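Local coordinates for protein alpha-1,3-glucanase (Bacillus circulans, PDB 5ZRU) that probably hydrolyses alpha-1,3-glucan, this chain being the catalytic unit of a longer, secreted family 87 glycoside hydrolase, at residues A64-R69 with Y166-L171. Residues are numbered along the deposited sequence; the frame is centred on the assembly and turned at random.
With CA (calcium ion), chain M.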
ATOM      1  N   ALA A  64      -5.604 -25.439  -4.340  1.00 13.51           N
ATOM      2  CA  ALA A  64      -4.827 -25.226  -3.127  1.00 14.44           C
ATOM      3  C   ALA A  64      -5.776 -25.322  -1.940  1.00 16.47           C
ATOM      4  O   ALA A  64      -6.883 -24.774  -1.973  1.00 15.15           O
ATOM      5  CB  ALA A  64      -4.132 -23.861  -3.128  1.00 13.63           C
ATOM      6  N   GLN A  65      -5.344 -26.010  -0.890  1.00 13.69           N
ATOM      7  CA  GLN A  65      -6.219 -26.300   0.233  1.00 16.72           C
ATOM      8  C   GLN A  65      -5.466 -26.073   1.535  1.00 16.70           C
ATOM      9  O   GLN A  65      -4.304 -26.465   1.666  1.00 17.95           O
ATOM     10  CB  GLN A  65      -6.739 -27.738   0.135  1.00 19.22           C
ATOM     11  CG  GLN A  65      -7.620 -28.211   1.266  1.00 22.76           C
ATOM     12  CD  GLN A  65      -8.235 -29.566   0.954  1.00 28.34           C
ATOM     13  OE1 GLN A  65      -8.748 -29.785  -0.145  1.00 24.36           O
ATOM     14  NE2 GLN A  65      -8.173 -30.487   1.915  1.00 29.13           N
ATOM     15  N   TRP A  66      -6.133 -25.430   2.493  1.00 15.32           N
ATOM     16  CA  TRP A  66      -5.569 -25.159   3.803  1.00 12.41           C
ATOM     17  C   TRP A  66      -6.452 -25.768   4.883  1.00 14.09           C
ATOM     18  O   TRP A  66      -7.667 -25.890   4.711  1.00 18.51           O
ATOM     19  CB  TRP A  66      -5.451 -23.656   4.065  1.00 12.97           C
ATOM     20  CG  TRP A  66      -4.424 -22.946   3.250  1.00 11.99           C
ATOM     21  CD1 TRP A  66      -3.132 -22.705   3.603  1.00 13.49           C
ATOM     22  CD2 TRP A  66      -4.610 -22.343   1.969  1.00 14.76           C
ATOM     23  NE1 TRP A  66      -2.491 -22.003   2.612  1.00 13.24           N
ATOM     24  CE2 TRP A  66      -3.379 -21.762   1.600  1.00 14.18           C
ATOM     25  CE3 TRP A  66      -5.693 -22.247   1.091  1.00 11.85           C
ATOM     26  CZ2 TRP A  66      -3.201 -21.100   0.391  1.00 13.80           C
ATOM     27  CZ3 TRP A  66      -5.510 -21.594  -0.115  1.00 14.14           C
ATOM     28  CH2 TRP A  66      -4.275 -21.031  -0.452  1.00 13.23           C
ATOM     29  N   THR A  67      -5.838 -26.127   6.005  1.00 14.60           N
ATOM     30  CA  THR A  67      -6.567 -26.562   7.189  1.00 15.14           C
ATOM     31  C   THR A  67      -6.465 -25.489   8.263  1.00 15.22           C
ATOM     32  O   THR A  67      -5.361 -25.072   8.625  1.00 13.00           O
ATOM     33  CB  THR A  67      -6.028 -27.892   7.723  1.00 16.32           C
ATOM     34  OG1 THR A  67      -6.083 -28.867   6.684  1.00 20.58           O
ATOM     35  CG2 THR A  67      -6.880 -28.383   8.892  1.00 17.65           C
ATOM     36  N   ILE A  68      -7.621 -25.051   8.770  1.00 15.70           N
ATOM     37  CA  ILE A  68      -7.644 -23.987   9.770  1.00 13.76           C
ATOM     38  C   ILE A  68      -6.908 -24.443  11.020  1.00 18.27           C
ATOM     39  O   ILE A  68      -7.123 -25.556  11.515  1.00 19.10           O
ATOM     40  CB  ILE A  68      -9.092 -23.595  10.082  1.00 15.89           C
ATOM     41  CG1 ILE A  68      -9.816 -23.211   8.789  1.00 16.90           C
ATOM     42  CG2 ILE A  68      -9.130 -22.463  11.094  1.00 12.95           C
ATOM     43  CD1 ILE A  68      -9.168 -22.021   8.068  1.00 16.19           C
ATOM     44  N   ARG A  69      -6.043 -23.577  11.542  1.00 15.87           N
ATOM     45  CA  ARG A  69      -5.211 -23.890  12.696  1.00 17.48           C
ATOM     46  C   ARG A  69      -5.995 -23.773  14.002  1.00 18.47           C
ATOM     47  O   ARG A  69      -7.030 -23.105  14.061  1.00 19.37           O
ATOM     48  CB  ARG A  69      -4.015 -22.944  12.756  1.00 18.58           C
ATOM     49  CG  ARG A  69      -3.120 -22.931  11.540  1.00 22.10           C
ATOM     50  CD  ARG A  69      -2.083 -21.825  11.698  1.00 15.83           C
ATOM     51  NE  ARG A  69      -1.334 -21.632  10.473  1.00 29.40           N
ATOM     52  CZ  ARG A  69      -1.443 -20.570   9.688  1.00 22.25           C
ATOM     53  NH1 ARG A  69      -2.256 -19.570  10.014  1.00 17.27           N
ATOM     54  NH2 ARG A  69      -0.715 -20.503   8.584  1.00 27.27           N
ATOM     55  N   TYR A 166      -5.069 -19.528 -13.227  1.00 12.71           N
ATOM     56  CA  TYR A 166      -5.130 -18.665 -12.061  1.00 11.06           C
ATOM     57  C   TYR A 166      -3.940 -18.968 -11.162  1.00 13.77           C
ATOM     58  O   TYR A 166      -3.324 -20.032 -11.246  1.00 13.93           O
ATOM     59  CB  TYR A 166      -6.443 -18.891 -11.296  1.00  8.35           C
ATOM     60  CG  TYR A 166      -7.674 -18.544 -12.084  1.00  9.84           C
ATOM     61  CD1 TYR A 166      -8.238 -19.457 -12.962  1.00  9.71           C
ATOM     62  CD2 TYR A 166      -8.280 -17.299 -11.951  1.00 11.67           C
ATOM     63  CE1 TYR A 166      -9.363 -19.136 -13.693  1.00 11.66           C
ATOM     64  CE2 TYR A 166      -9.405 -16.975 -12.668  1.00 10.79           C
ATOM     65  CZ  TYR A 166      -9.946 -17.905 -13.539  1.00 10.19           C
ATOM     66  OH  TYR A 166     -11.066 -17.583 -14.260  1.00 10.84           O
ATOM     67  N   GLY A 167      -3.602 -18.019 -10.316  1.00 11.95           N
ATOM     68  CA  GLY A 167      -2.630 -18.256  -9.262  1.00  8.58           C
ATOM     69  C   GLY A 167      -3.196 -17.812  -7.931  1.00 11.51           C
ATOM     70  O   GLY A 167      -3.890 -16.802  -7.854  1.00 11.59           O
ATOM     71  N   VAL A 168      -2.898 -18.579  -6.885  1.00 10.32           N
ATOM     72  CA  VAL A 168      -3.301 -18.205  -5.531  1.00 10.69           C
ATOM     73  C   VAL A 168      -2.052 -18.049  -4.681  1.00  9.01           C
ATOM     74  O   VAL A 168      -1.274 -18.998  -4.528  1.00 10.93           O
ATOM     75  CB  VAL A 168      -4.261 -19.229  -4.904  1.00  9.94           C
ATOM     76  CG1 VAL A 168      -4.690 -18.766  -3.519  1.00 10.29           C
ATOM     77  CG2 VAL A 168      -5.481 -19.404  -5.795  1.00 13.35           C
ATOM     78  N   ASP A 169      -1.884 -16.862  -4.095  1.00  8.99           N
ATOM     79  CA  ASP A 169      -0.761 -16.578  -3.204  1.00  8.18           C
ATOM     80  C   ASP A 169      -1.091 -16.991  -1.769  1.00 12.05           C
ATOM     81  O   ASP A 169      -0.432 -17.866  -1.192  1.00 10.64           O
ATOM     82  CB  ASP A 169      -0.423 -15.080  -3.300  1.00  8.16           C
ATOM     83  CG  ASP A 169       0.885 -14.713  -2.640  1.00 11.55           C
ATOM     84  OD1 ASP A 169       1.580 -15.606  -2.102  1.00 12.48           O
ATOM     85  OD2 ASP A 169       1.215 -13.502  -2.651  1.00 12.18           O
ATOM     86  N   PHE A 170      -2.127 -16.394  -1.186  1.00 10.88           N
ATOM     87  CA  PHE A 170      -2.478 -16.721   0.191  1.00 11.90           C
ATOM     88  C   PHE A 170      -3.944 -16.393   0.431  1.00  9.13           C
ATOM     89  O   PHE A 170      -4.589 -15.713  -0.366  1.00 10.84           O
ATOM     90  CB  PHE A 170      -1.592 -15.977   1.204  1.00 11.09           C
ATOM     91  CG  PHE A 170      -1.621 -14.465   1.069  1.00 11.49           C
ATOM     92  CD1 PHE A 170      -2.706 -13.728   1.520  1.00 11.91           C
ATOM     93  CD2 PHE A 170      -0.537 -13.784   0.544  1.00 10.36           C
ATOM     94  CE1 PHE A 170      -2.733 -12.322   1.403  1.00 11.25           C
ATOM     95  CE2 PHE A 170      -0.549 -12.381   0.434  1.00 10.46           C
ATOM     96  CZ  PHE A 170      -1.648 -11.660   0.866  1.00 12.55           C
ATOM     97  N   LEU A 171      -4.451 -16.894   1.553  1.00  8.95           N
ATOM     98  CA  LEU A 171      -5.690 -16.432   2.154  1.00 10.01           C
ATOM     99  C   LEU A 171      -5.385 -15.763   3.486  1.00 10.35           C
ATOM    100  O   LEU A 171      -4.446 -16.143   4.192  1.00 11.15           O
ATOM    101  CB  LEU A 171      -6.670 -17.588   2.393  1.00 11.73           C
ATOM    102  CG  LEU A 171      -7.018 -18.485   1.204  1.00 10.07           C
ATOM    103  CD1 LEU A 171      -8.023 -19.569   1.639  1.00 10.67           C
ATOM    104  CD2 LEU A 171      -7.574 -17.649   0.073  1.00 10.35           C
TER
HETATM  105 CA    CA M 611       3.467 -16.810  -1.373  1.00 19.56          CA
HETATM  106  O   HOH W   1       4.948 -17.822   0.325  1.00 17.19           O
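Two facing sheets of the N-terminal beta-sandwich, the D1 part of the catalytic unit, meet where W66 of strand 64-67 packs against V168 and L171 of strand 166-171. The strand axes come within 9.3 Å of each other at 19°, close to parallel; no hydrogen bond joins them, and the two segments meet mainly through side chains. The longer leucine branch lays L171 over one face of the indole, a CH-pi contact with L171 CG 4.1 Å from the centroid of the six-membered ring of W66. L171 CD1 comes within 3.6 Å of W66 CE3. The short V168 instead meets the ring edge with one methyl, CG1, anti to the backbone N (chi1 -178°), reaching W66 CH2. Tryptophan combines a broad apolar surface with an NE1-H that gives a hydrogen bond to the backbone O of D22, whose side-chain OD1 binds the calcium ion. Replacing W66 by an alanine is likely to open a gap under L171 and beside V168, and to leave that backbone O without its indole donor. A classic beta bulge puts D169 and F170 both opposite R80; the D169 carboxylate has an oxygen for each partner, OD1 bonding the calcium at 2.4 Å and OD2 forming a salt bridge with R80 NH1.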